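Local coordinates for abhydrolase domain-containing protein (Exiguobacterium antarcticum, PDB 5H3H) that hydrolyses esters and probably also has perhydrolase activity, on an alpha/beta hydrolase fold, at residues 71-75 with 100-105; 115-121 with 210-216; 122-127 with 227-231; 139-143 with 196-200. All blocks are in the same frame, centred on the assembly; numbering follows the deposited sequence.

Overall arrangement
The four contacts follow the alpha/beta hydrolase fold from its core to its outer helices. Interaction 1 packs two helices on the central sheet and touches interaction 2, a pair of parallel strands, where L103 CD2 lies 3.9 Å from L117 CD2. Interaction 3 takes up the chain just past strand 114-120; the side chain of F127 is about 4 Å from the bound ethaneperoxoic acid. Interaction 4, nested in the loop that interaction 3 closes, adds L196 to the same pocket; its centre is about 14 Å from that of interaction 3. Interactions 1 and 4 are tied by a probable hydrogen bond, Y71 N to E199 OE2 at 2.8 Å.

Interaction 1 (71-75 with 100-105); sequences YTTMA and GIALKY
The phenol ring of Y71 carries I101 over one face: CG1 of the isoleucine stands 4.3 Å from the ring centroid, 24° off the normal, in a CH-pi contact displaced toward the rim. The G100 carbonyl oxygen approaches the same ring obliquely, 4.0 Å from Y71 CD2. At the other end of the contact, the Y105 ring meets A75 O near its plane, at an edge, while the ring otherwise packs on I78 and I82 of helix 71-85.

Small residues set the spacing here. A75 CB presses on the backbone of the other helix, 3.4 Å from Y105 N, and G100 lets the Y71 ring lie against its main chain, since a beta carbon there would clash with CE2. I101 also serves a second neighbour, its CD1 and CG2 both reaching M74 CB, whose sulfur end turns away. K104 closes the exposed side. Its CG is anti to the backbone N (chi1 -168°) and is thereby laid over the backbone of Y71, 3.6 Å from Y71 O; bends farther along the chain then take CE to T72 OG1, at 3.4 Å. No hydrogen bond crosses, and the grip is one of packing.

The axes of segments 71-75 and 100-105 approach to 8.4 Å and cross steeply, at -76°. Helix 97-109 starts within the GxSxG sequence, and I101 touches residues of that turn. The arrangement is consistent with the nucleophile elbow of the alpha/beta hydrolase fold, in which the helix leaving the elbow is packed against a neighbouring helix on the sheet.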
loop_
_atom_site.group_PDB
_atom_site.type_symbol
_atom_site.label_atom_id
_atom_site.label_comp_id
_atom_site.label_asym_id
_atom_site.label_seq_id
_atom_site.Cartn_x
_atom_site.Cartn_y
_atom_site.Cartn_z
ATOM N N TYR B 71 1.833 4.330 -15.236
ATOM C CA TYR B 71 2.635 4.381 -13.972
ATOM C C TYR B 71 2.294 3.198 -13.093
ATOM O O TYR B 71 3.166 2.708 -12.373
ATOM C CB TYR B 71 2.416 5.660 -13.209
ATOM C CG TYR B 71 3.054 6.922 -13.810
ATOM C CD1 TYR B 71 3.753 6.899 -15.021
ATOM C CD2 TYR B 71 2.899 8.149 -13.200
ATOM C CE1 TYR B 71 4.288 8.080 -15.575
ATOM C CE2 TYR B 71 3.440 9.324 -13.749
ATOM C CZ TYR B 71 4.121 9.270 -14.944
ATOM O OH TYR B 71 4.685 10.404 -15.480
ATOM N N THR B 72 1.042 2.722 -13.152
ATOM C CA THR B 72 0.688 1.506 -12.388
ATOM C C THR B 72 1.609 0.354 -12.766
ATOM O O THR B 72 2.248 -0.196 -11.902
ATOM C CB THR B 72 -0.782 1.082 -12.555
ATOM O OG1 THR B 72 -1.633 2.109 -12.020
ATOM C CG2 THR B 72 -1.061 -0.267 -11.822
ATOM N N THR B 73 1.666 -0.024 -14.048
ATOM C CA THR B 73 2.548 -1.125 -14.469
ATOM C C THR B 73 4.015 -0.808 -14.180
ATOM O O THR B 73 4.766 -1.650 -13.820
ATOM C CB THR B 73 2.427 -1.441 -16.003
ATOM O OG1 THR B 73 1.057 -1.703 -16.381
ATOM C CG2 THR B 73 3.258 -2.668 -16.373
ATOM N N MET B 74 4.451 0.413 -14.434
ATOM C CA MET B 74 5.863 0.817 -14.164
ATOM C C MET B 74 6.244 0.695 -12.679
ATOM O O MET B 74 7.358 0.273 -12.354
ATOM C CB MET B 74 6.053 2.300 -14.577
ATOM C CG MET B 74 5.980 2.619 -16.087
ATOM S SD MET B 74 7.422 2.059 -17.039
ATOM C CE MET B 74 6.800 0.411 -17.225
ATOM N N ALA B 75 5.326 1.160 -11.825
ATOM C CA ALA B 75 5.451 1.046 -10.386
ATOM C C ALA B 75 5.492 -0.431 -9.976
ATOM O O ALA B 75 6.280 -0.801 -9.086
ATOM C CB ALA B 75 4.318 1.757 -9.687
ATOM N N GLY B 100 7.190 10.644 -10.601
ATOM C CA GLY B 100 5.843 10.147 -10.689
ATOM C C GLY B 100 5.743 8.664 -10.416
ATOM O O GLY B 100 4.811 8.184 -9.719
ATOM N N ILE B 101 6.673 7.907 -11.001
ATOM C CA ILE B 101 6.679 6.440 -10.812
ATOM C C ILE B 101 7.009 6.082 -9.364
ATOM O O ILE B 101 6.430 5.141 -8.800
ATOM C CB ILE B 101 7.613 5.754 -11.816
ATOM C CG1 ILE B 101 7.122 5.988 -13.270
ATOM C CG2 ILE B 101 7.768 4.253 -11.506
ATOM C CD1 ILE B 101 8.171 5.683 -14.316
ATOM N N ALA B 102 7.974 6.772 -8.774
ATOM C CA ALA B 102 8.289 6.565 -7.368
ATOM C C ALA B 102 7.079 6.739 -6.436
ATOM O O ALA B 102 6.865 5.912 -5.577
ATOM C CB ALA B 102 9.403 7.495 -6.955
ATOM N N LEU B 103 6.305 7.799 -6.607
ATOM C CA LEU B 103 5.056 8.035 -5.855
ATOM C C LEU B 103 4.023 6.907 -6.037
ATOM O O LEU B 103 3.443 6.399 -5.032
ATOM C CB LEU B 103 4.439 9.403 -6.211
ATOM C CG LEU B 103 5.278 10.573 -5.689
ATOM C CD1 LEU B 103 5.023 11.877 -6.443
ATOM C CD2 LEU B 103 5.040 10.827 -4.209
ATOM N N LYS B 104 3.799 6.520 -7.303
ATOM C CA LYS B 104 2.822 5.507 -7.636
ATOM C C LYS B 104 3.214 4.168 -6.988
ATOM O O LYS B 104 2.335 3.418 -6.543
ATOM C CB LYS B 104 2.765 5.304 -9.156
ATOM C CG LYS B 104 1.591 4.486 -9.682
ATOM C CD LYS B 104 0.262 5.016 -9.193
ATOM C CE LYS B 104 -0.838 4.885 -10.242
ATOM N NZ LYS B 104 -1.896 5.897 -9.916
ATOM N N TYR B 105 4.518 3.887 -6.999
ATOM C CA TYR B 105 5.059 2.717 -6.371
ATOM C C TYR B 105 4.760 2.728 -4.893
ATOM O O TYR B 105 4.366 1.667 -4.302
ATOM C CB TYR B 105 6.555 2.656 -6.534
ATOM C CG TYR B 105 7.161 1.712 -5.510
ATOM C CD1 TYR B 105 7.020 0.316 -5.617
ATOM C CD2 TYR B 105 7.806 2.219 -4.373
ATOM C CE1 TYR B 105 7.565 -0.549 -4.659
ATOM C CE2 TYR B 105 8.326 1.387 -3.426
ATOM C CZ TYR B 105 8.173 -0.012 -3.535
ATOM O OH TYR B 105 8.680 -0.849 -2.556
#

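Interaction 2 (115-121 with 210-216); sequences SKLILAG and VDTLIMH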
loop_
_atom_site.group_PDB
_atom_site.type_symbol
_atom_site.label_atom_id
_atom_site.label_comp_id
_atom_site.label_asym_id
_atom_site.label_seq_id
_atom_site.Cartn_x
_atom_site.Cartn_y
_atom_site.Cartn_z
ATOM N N SER B 115 12.979 3.804 3.232
ATOM C CA SER B 115 13.225 4.711 4.354
ATOM C C SER B 115 13.061 6.212 4.002
ATOM O O SER B 115 12.625 7.009 4.838
ATOM C CB SER B 115 14.598 4.451 4.888
ATOM O OG SER B 115 15.554 5.054 4.061
ATOM N N LYS B 116 13.417 6.594 2.780
ATOM C CA LYS B 116 13.234 7.980 2.329
ATOM C C LYS B 116 13.041 8.094 0.819
ATOM O O LYS B 116 13.484 7.223 0.055
ATOM C CB LYS B 116 14.396 8.816 2.801
ATOM C CG LYS B 116 15.719 8.409 2.238
ATOM C CD LYS B 116 16.878 9.092 2.970
ATOM C CE LYS B 116 17.110 8.475 4.334
ATOM N NZ LYS B 116 18.253 9.197 4.983
ATOM N N LEU B 117 12.360 9.169 0.427
ATOM C CA LEU B 117 12.029 9.486 -0.939
ATOM C C LEU B 117 12.683 10.805 -1.345
ATOM O O LEU B 117 12.634 11.764 -0.593
ATOM C CB LEU B 117 10.499 9.698 -1.000
ATOM C CG LEU B 117 9.928 10.101 -2.352
ATOM C CD1 LEU B 117 10.309 9.039 -3.369
ATOM C CD2 LEU B 117 8.429 10.340 -2.367
ATOM N N ILE B 118 13.248 10.865 -2.532
ATOM C CA ILE B 118 13.755 12.092 -3.089
ATOM C C ILE B 118 13.031 12.261 -4.389
ATOM O O ILE B 118 12.920 11.299 -5.150
ATOM C CB ILE B 118 15.262 12.041 -3.354
ATOM C CG1 ILE B 118 16.005 11.692 -2.057
ATOM C CG2 ILE B 118 15.747 13.362 -3.972
ATOM C CD1 ILE B 118 17.405 11.136 -2.257
ATOM N N LEU B 119 12.502 13.455 -4.621
ATOM C CA LEU B 119 11.785 13.735 -5.832
ATOM C C LEU B 119 12.566 14.885 -6.480
ATOM O O LEU B 119 12.616 15.924 -5.918
ATOM C CB LEU B 119 10.346 14.170 -5.520
ATOM C CG LEU B 119 9.315 13.145 -5.031
ATOM C CD1 LEU B 119 8.024 13.842 -4.678
ATOM C CD2 LEU B 119 9.029 12.144 -6.114
ATOM N N ALA B 120 13.166 14.665 -7.662
ATOM C CA ALA B 120 14.158 15.566 -8.275
ATOM C C ALA B 120 13.575 16.011 -9.596
ATOM O O ALA B 120 13.387 15.209 -10.459
ATOM C CB ALA B 120 15.500 14.875 -8.490
ATOM N N GLY B 121 13.203 17.297 -9.729
ATOM C CA GLY B 121 12.553 17.775 -10.931
ATOM C C GLY B 121 11.320 16.970 -11.321
ATOM O O GLY B 121 11.046 16.783 -12.479
ATOM N N VAL B 210 6.286 8.706 3.930
ATOM C CA VAL B 210 7.725 8.559 4.048
ATOM C C VAL B 210 8.354 9.944 4.096
ATOM O O VAL B 210 7.851 10.878 3.460
ATOM C CB VAL B 210 8.335 7.845 2.795
ATOM C CG1 VAL B 210 9.759 7.418 3.068
ATOM C CG2 VAL B 210 7.511 6.632 2.392
ATOM N N ASP B 211 9.456 10.047 4.811
ATOM C CA ASP B 211 10.341 11.221 4.771
ATOM C C ASP B 211 10.713 11.581 3.349
ATOM O O ASP B 211 11.319 10.766 2.668
ATOM C CB ASP B 211 11.649 10.927 5.503
ATOM C CG ASP B 211 11.509 10.947 7.056
ATOM O OD1 ASP B 211 10.408 11.165 7.614
ATOM O OD2 ASP B 211 12.545 10.741 7.718
ATOM N N THR B 212 10.365 12.803 2.930
ATOM C CA THR B 212 10.641 13.264 1.566
ATOM C C THR B 212 11.538 14.520 1.461
ATOM O O THR B 212 11.449 15.465 2.290
ATOM C CB THR B 212 9.320 13.416 0.812
ATOM O OG1 THR B 212 8.556 12.199 1.037
ATOM C CG2 THR B 212 9.551 13.627 -0.714
ATOM N N LEU B 213 12.434 14.483 0.463
ATOM C CA LEU B 213 13.165 15.653 -0.017
ATOM C C LEU B 213 12.801 15.945 -1.468
ATOM O O LEU B 213 12.941 15.050 -2.317
ATOM C CB LEU B 213 14.646 15.388 0.034
ATOM C CG LEU B 213 15.517 16.495 -0.563
ATOM C CD1 LEU B 213 15.303 17.757 0.275
ATOM C CD2 LEU B 213 16.980 16.088 -0.614
ATOM N N ILE B 214 12.415 17.213 -1.746
ATOM C CA ILE B 214 12.106 17.694 -3.075
ATOM C C ILE B 214 13.298 18.553 -3.502
ATOM O O ILE B 214 13.645 19.501 -2.808
ATOM C CB ILE B 214 10.813 18.583 -3.117
ATOM C CG1 ILE B 214 9.619 17.950 -2.372
ATOM C CG2 ILE B 214 10.438 18.966 -4.560
ATOM C CD1 ILE B 214 9.306 16.563 -2.832
ATOM N N MET B 215 13.873 18.218 -4.649
ATOM C CA MET B 215 14.983 18.939 -5.251
ATOM C C MET B 215 14.401 19.453 -6.576
ATOM O O MET B 215 13.846 18.636 -7.358
ATOM C CB MET B 215 16.179 17.968 -5.495
ATOM C CG MET B 215 17.108 17.800 -4.307
ATOM S SD MET B 215 18.711 16.950 -4.567
ATOM C CE MET B 215 17.986 15.401 -4.443
ATOM N N HIS B 216 14.484 20.777 -6.860
ATOM C CA HIS B 216 13.921 21.248 -8.125
ATOM C C HIS B 216 14.598 22.560 -8.580
ATOM O O HIS B 216 14.908 23.423 -7.742
ATOM C CB HIS B 216 12.439 21.470 -7.951
ATOM C CG HIS B 216 11.630 21.198 -9.160
ATOM N ND1 HIS B 216 10.740 20.160 -9.207
ATOM C CD2 HIS B 216 11.497 21.870 -10.327
ATOM C CE1 HIS B 216 10.102 20.185 -10.370
ATOM N NE2 HIS B 216 10.559 21.212 -11.069
HETATM O O HOH W 1 10.289 7.658 6.271
#
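G121, just past the end of its strand, sets its CA over one face of the H216 ring, 3.7 Å from the centroid, in a CH-pi contact made by the backbone itself. The residue has positive phi (53°), and the chain leaves the sheet here. Before it, strands 116-120 and 211-216 run parallel and are zipped by five backbone hydrogen bonds, among them L119 N to L213 O at 2.8 Å and G121 N to M215 O at 2.8 Å. On one face of the sheet L117 lies beside T212 and L119 beside I214, pointing the same way. I214 CG1, anti to the carbonyl carbon (chi1 -48°), and a bend at chi2 bring I214 CD1 3.5 Å from L119 CD1.

T212 has two roles: CG2 packs 3.8 Å from L117 CD2, while OG1 donates to V210 O at 2.8 Å from above the carbonyl plane. A valine in its place would probably leave V210 O without that donor. At this same end, away from G121, a water donates to S115 O and accepts from D211 N. Strand 90-95 bonds to the far side of 114-120; helix 225-234 covers L119 and I214, and helix 255-267 packs on I118 and L213.

Interaction 3 (122-127 with 227-231); sequences AAAPVF and FAEVM
F227 drives its ring into the loop 122-127, which leaves strand 114-120 of the alpha/beta hydrolase fold and carries F127 to the ligand pocket; helix 225-234 supplies the ring. Carbonyl oxygens surround the ring. The V126 carbonyl oxygen stands over one face, offset toward the rim and 3.1 Å from F227 CZ, while A122 O and F127 O meet the ring at its edge, near its plane. V126 O also has a hydrogen bond from Y133 OH, whereas A124 O and F127 O are buried without any hydrogen-bond partner.

Apolar packing makes up the rest. P125, preceded by a cis peptide bond, sets CG 3.5 Å from V230 CG1 and CD 3.8 Å from M231 CG. The sulfur of M231 rests against two alanines, A122 CB and A124 CB each 4.0 Å from SD. CG anti to the carbonyl carbon and a straight chi2 (-178°) carry SD there; the bend at chi3 then turns CE toward A124 O. The loop makes an inverse gamma turn centred on A123, closed by a weak bond; the A123 main chain also bonds to S96. The two phenylalanines approach obliquely: F127, which touches the ligand, has CD1 4.1 Å from F227 CE2.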
loop_
_atom_site.group_PDB
_atom_site.type_symbol
_atom_site.label_atom_id
_atom_site.label_comp_id
_atom_site.label_asym_id
_atom_site.label_seq_id
_atom_site.Cartn_x
_atom_site.Cartn_y
_atom_site.Cartn_z
ATOM N N ALA B 122 10.577 16.425 -10.353
ATOM C CA ALA B 122 9.604 15.393 -10.632
ATOM C C ALA B 122 8.393 15.878 -11.455
ATOM O O ALA B 122 7.890 16.998 -11.260
ATOM C CB ALA B 122 9.114 14.768 -9.331
ATOM N N ALA B 123 7.923 14.989 -12.317
ATOM C CA ALA B 123 6.696 15.167 -13.091
ATOM C C ALA B 123 5.488 14.807 -12.233
ATOM O O ALA B 123 4.779 13.831 -12.452
ATOM C CB ALA B 123 6.741 14.334 -14.345
ATOM N N ALA B 124 5.245 15.625 -11.240
ATOM C CA ALA B 124 4.188 15.319 -10.258
ATOM C C ALA B 124 3.747 16.577 -9.550
ATOM O O ALA B 124 4.547 17.483 -9.424
ATOM C CB ALA B 124 4.641 14.284 -9.244
ATOM N N PRO B 125 2.488 16.614 -9.095
ATOM C CA PRO B 125 1.494 15.488 -9.233
ATOM C C PRO B 125 0.898 15.210 -10.606
ATOM O O PRO B 125 0.264 14.140 -10.799
ATOM C CB PRO B 125 0.335 15.907 -8.288
ATOM C CG PRO B 125 0.618 17.328 -7.911
ATOM C CD PRO B 125 2.133 17.477 -7.954
ATOM N N VAL B 126 1.068 16.151 -11.534
ATOM C CA VAL B 126 0.620 15.990 -12.887
ATOM C C VAL B 126 1.632 16.728 -13.714
ATOM O O VAL B 126 2.137 17.770 -13.333
ATOM C CB VAL B 126 -0.754 16.627 -13.180
ATOM C CG1 VAL B 126 -1.457 15.875 -14.305
ATOM C CG2 VAL B 126 -1.647 16.703 -11.955
ATOM N N PHE B 127 1.931 16.166 -14.864
ATOM C CA PHE B 127 2.916 16.797 -15.776
ATOM C C PHE B 127 2.249 17.832 -16.705
ATOM O O PHE B 127 2.930 18.685 -17.265
ATOM C CB PHE B 127 3.610 15.689 -16.611
ATOM C CG PHE B 127 4.672 16.186 -17.565
ATOM C CD1 PHE B 127 5.834 16.746 -17.092
ATOM C CD2 PHE B 127 4.501 16.047 -18.947
ATOM C CE1 PHE B 127 6.821 17.183 -17.950
ATOM C CE2 PHE B 127 5.471 16.460 -19.806
ATOM C CZ PHE B 127 6.652 17.027 -19.314
ATOM N N PHE B 227 5.329 22.941 -9.876
ATOM C CA PHE B 227 5.094 21.516 -9.460
ATOM C C PHE B 227 5.714 21.252 -8.079
ATOM O O PHE B 227 5.113 20.564 -7.226
ATOM C CB PHE B 227 5.765 20.537 -10.414
ATOM C CG PHE B 227 5.112 20.364 -11.781
ATOM C CD1 PHE B 227 4.094 21.178 -12.255
ATOM C CD2 PHE B 227 5.628 19.388 -12.636
ATOM C CE1 PHE B 227 3.575 20.997 -13.532
ATOM C CE2 PHE B 227 5.102 19.187 -13.924
ATOM C CZ PHE B 227 4.072 20.007 -14.374
ATOM N N ALA B 228 6.916 21.794 -7.843
ATOM C CA ALA B 228 7.615 21.597 -6.568
ATOM C C ALA B 228 6.866 22.212 -5.400
ATOM O O ALA B 228 6.748 21.617 -4.360
ATOM C CB ALA B 228 9.035 22.149 -6.611
ATOM N N GLU B 229 6.364 23.429 -5.586
ATOM C CA GLU B 229 5.514 24.055 -4.574
ATOM C C GLU B 229 4.306 23.189 -4.231
ATOM O O GLU B 229 3.940 23.037 -3.077
ATOM C CB GLU B 229 5.121 25.471 -5.038
ATOM C CG GLU B 229 6.303 26.433 -4.918
ATOM C CD GLU B 229 6.115 27.818 -5.562
ATOM O OE1 GLU B 229 5.181 28.015 -6.370
ATOM O OE2 GLU B 229 6.943 28.706 -5.274
ATOM N N VAL B 230 3.698 22.593 -5.227
ATOM C CA VAL B 230 2.522 21.779 -5.005
ATOM C C VAL B 230 2.886 20.516 -4.212
ATOM O O VAL B 230 2.208 20.154 -3.228
ATOM C CB VAL B 230 1.799 21.481 -6.303
ATOM C CG1 VAL B 230 0.739 20.387 -6.128
ATOM C CG2 VAL B 230 1.131 22.758 -6.797
ATOM N N MET B 231 3.995 19.906 -4.581
ATOM C CA MET B 231 4.433 18.704 -3.897
ATOM C C MET B 231 4.767 18.958 -2.453
ATOM O O MET B 231 4.412 18.145 -1.618
ATOM C CB MET B 231 5.631 18.088 -4.589
ATOM C CG MET B 231 5.269 17.352 -5.846
ATOM S SD MET B 231 6.720 16.561 -6.641
ATOM C CE MET B 231 7.580 17.950 -7.387
#

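Interaction 4 (139-143 with 196-200); sequences KDEVD and LRDED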
loop_
_atom_site.group_PDB
_atom_site.type_symbol
_atom_site.label_atom_id
_atom_site.label_comp_id
_atom_site.label_asym_id
_atom_site.label_seq_id
_atom_site.Cartn_x
_atom_site.Cartn_y
_atom_site.Cartn_z
ATOM N N LYS B 139 -1.964 19.274 -22.464
ATOM C CA LYS B 139 -2.046 18.011 -23.177
ATOM C C LYS B 139 -1.698 18.078 -24.652
ATOM O O LYS B 139 -1.123 17.115 -25.222
ATOM C CB LYS B 139 -3.443 17.429 -23.075
ATOM C CG LYS B 139 -3.555 16.487 -21.936
ATOM C CD LYS B 139 -4.927 15.878 -21.932
ATOM C CE LYS B 139 -5.042 14.872 -20.806
ATOM N NZ LYS B 139 -6.457 14.439 -20.719
ATOM N N ASP B 140 -2.055 19.178 -25.299
ATOM C CA ASP B 140 -1.777 19.296 -26.725
ATOM C C ASP B 140 -0.254 19.511 -26.974
ATOM O O ASP B 140 0.281 18.979 -27.975
ATOM C CB ASP B 140 -2.715 20.335 -27.395
ATOM C CG ASP B 140 -4.242 20.003 -27.203
ATOM O OD1 ASP B 140 -4.630 18.834 -26.925
ATOM O OD2 ASP B 140 -5.077 20.933 -27.324
ATOM N N GLU B 141 0.459 20.192 -26.060
ATOM C CA GLU B 141 1.930 20.232 -26.175
ATOM C C GLU B 141 2.615 18.847 -26.112
ATOM O O GLU B 141 3.619 18.648 -26.746
ATOM C CB GLU B 141 2.586 21.211 -25.205
ATOM C CG GLU B 141 2.386 22.668 -25.633
ATOM C CD GLU B 141 2.536 23.707 -24.527
ATOM O OE1 GLU B 141 2.756 24.896 -24.860
ATOM O OE2 GLU B 141 2.395 23.390 -23.342
ATOM N N VAL B 142 2.081 17.906 -25.358
ATOM C CA VAL B 142 2.726 16.586 -25.282
ATOM C C VAL B 142 2.381 15.732 -26.502
ATOM O O VAL B 142 3.222 14.966 -27.017
ATOM C CB VAL B 142 2.426 15.837 -23.944
ATOM C CG1 VAL B 142 2.977 16.586 -22.727
ATOM C CG2 VAL B 142 0.951 15.659 -23.740
ATOM N N ASP B 143 1.143 15.846 -26.972
ATOM C CA ASP B 143 0.780 15.302 -28.290
ATOM C C ASP B 143 1.702 15.796 -29.409
ATOM O O ASP B 143 2.097 14.998 -30.238
ATOM C CB ASP B 143 -0.682 15.597 -28.647
ATOM C CG ASP B 143 -1.675 14.761 -27.831
ATOM O OD1 ASP B 143 -1.394 13.569 -27.522
ATOM O OD2 ASP B 143 -2.768 15.293 -27.520
ATOM N N LEU B 196 2.806 10.316 -19.385
ATOM C CA LEU B 196 3.098 11.702 -18.961
ATOM C C LEU B 196 1.909 12.606 -19.216
ATOM O O LEU B 196 1.541 13.430 -18.364
ATOM C CB LEU B 196 4.369 12.311 -19.570
ATOM C CG LEU B 196 5.680 11.869 -18.921
ATOM C CD1 LEU B 196 6.817 12.003 -19.922
ATOM C CD2 LEU B 196 5.986 12.607 -17.630
ATOM N N ARG B 197 1.251 12.422 -20.355
ATOM C CA ARG B 197 0.195 13.324 -20.648
ATOM C C ARG B 197 -0.964 13.143 -19.674
ATOM O O ARG B 197 -1.546 14.123 -19.234
ATOM C CB ARG B 197 -0.230 13.228 -22.126
ATOM C CG ARG B 197 -1.250 12.239 -22.584
ATOM C CD ARG B 197 -2.305 12.922 -23.495
ATOM N NE ARG B 197 -2.181 12.487 -24.866
ATOM C CZ ARG B 197 -2.583 11.315 -25.357
ATOM N NH1 ARG B 197 -3.150 10.377 -24.598
ATOM N NH2 ARG B 197 -2.386 11.088 -26.637
ATOM N N ASP B 198 -1.244 11.894 -19.316
ATOM C CA ASP B 198 -2.550 11.529 -18.750
ATOM C C ASP B 198 -2.555 11.260 -17.253
ATOM O O ASP B 198 -3.609 11.377 -16.640
ATOM C CB ASP B 198 -3.101 10.282 -19.418
ATOM C CG ASP B 198 -3.564 10.507 -20.846
ATOM O OD1 ASP B 198 -3.752 11.656 -21.328
ATOM O OD2 ASP B 198 -3.735 9.492 -21.528
ATOM N N GLU B 199 -1.424 10.898 -16.661
ATOM C CA GLU B 199 -1.381 10.445 -15.272
ATOM C C GLU B 199 -1.557 11.622 -14.314
ATOM O O GLU B 199 -1.109 12.719 -14.586
ATOM C CB GLU B 199 -0.075 9.710 -14.964
ATOM C CG GLU B 199 0.113 8.388 -15.669
ATOM C CD GLU B 199 -0.393 7.182 -14.903
ATOM O OE1 GLU B 199 -0.884 7.313 -13.764
ATOM O OE2 GLU B 199 -0.295 6.076 -15.430
ATOM N N ASP B 200 -2.229 11.388 -13.191
ATOM C CA ASP B 200 -2.616 12.457 -12.275
ATOM C C ASP B 200 -2.544 11.887 -10.851
ATOM O O ASP B 200 -3.364 11.056 -10.488
ATOM C CB ASP B 200 -4.047 12.970 -12.629
ATOM C CG ASP B 200 -4.731 13.820 -11.478
ATOM O OD1 ASP B 200 -4.102 14.154 -10.419
ATOM O OD2 ASP B 200 -5.921 14.152 -11.650
#
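R197 sets its CG between its own backbone N and carbonyl carbon (chi1 87°), and further bends at chi2 and chi3 turn the guanidinium to D143, whose CG lies anti to its carbonyl carbon (chi1 -72°). The pair anchors a salt-bridge network between helix 139-149 and the end of helix 186-198, in the helical region inserted between strands 114-120 and 211-217 of the alpha/beta hydrolase fold. The grip is side-on, with both donors on one oxygen: NH2 meets the syn lone pair of D143 OD1 at 2.8 Å, and NE reaches that oxygen at 3.0 Å, tilted from the carboxylate plane. OD1 lies in the guanidinium plane, though the two flat groups are 65° apart.

R197 also bonds to the residue that follows it, NH1 to D198 OD2 at 3.2 Å. A methionine here would probably leave D143 without its cation and D198 with the long link to K139. K139 extends its chain across R197, CG lying 4.1 Å from R197 CD. V142, whose CB points toward R197, also touches F127. R197 O is held by T128 and R130. A further salt bridge is long, K139 NZ standing 3.9 Å from D198 OD1.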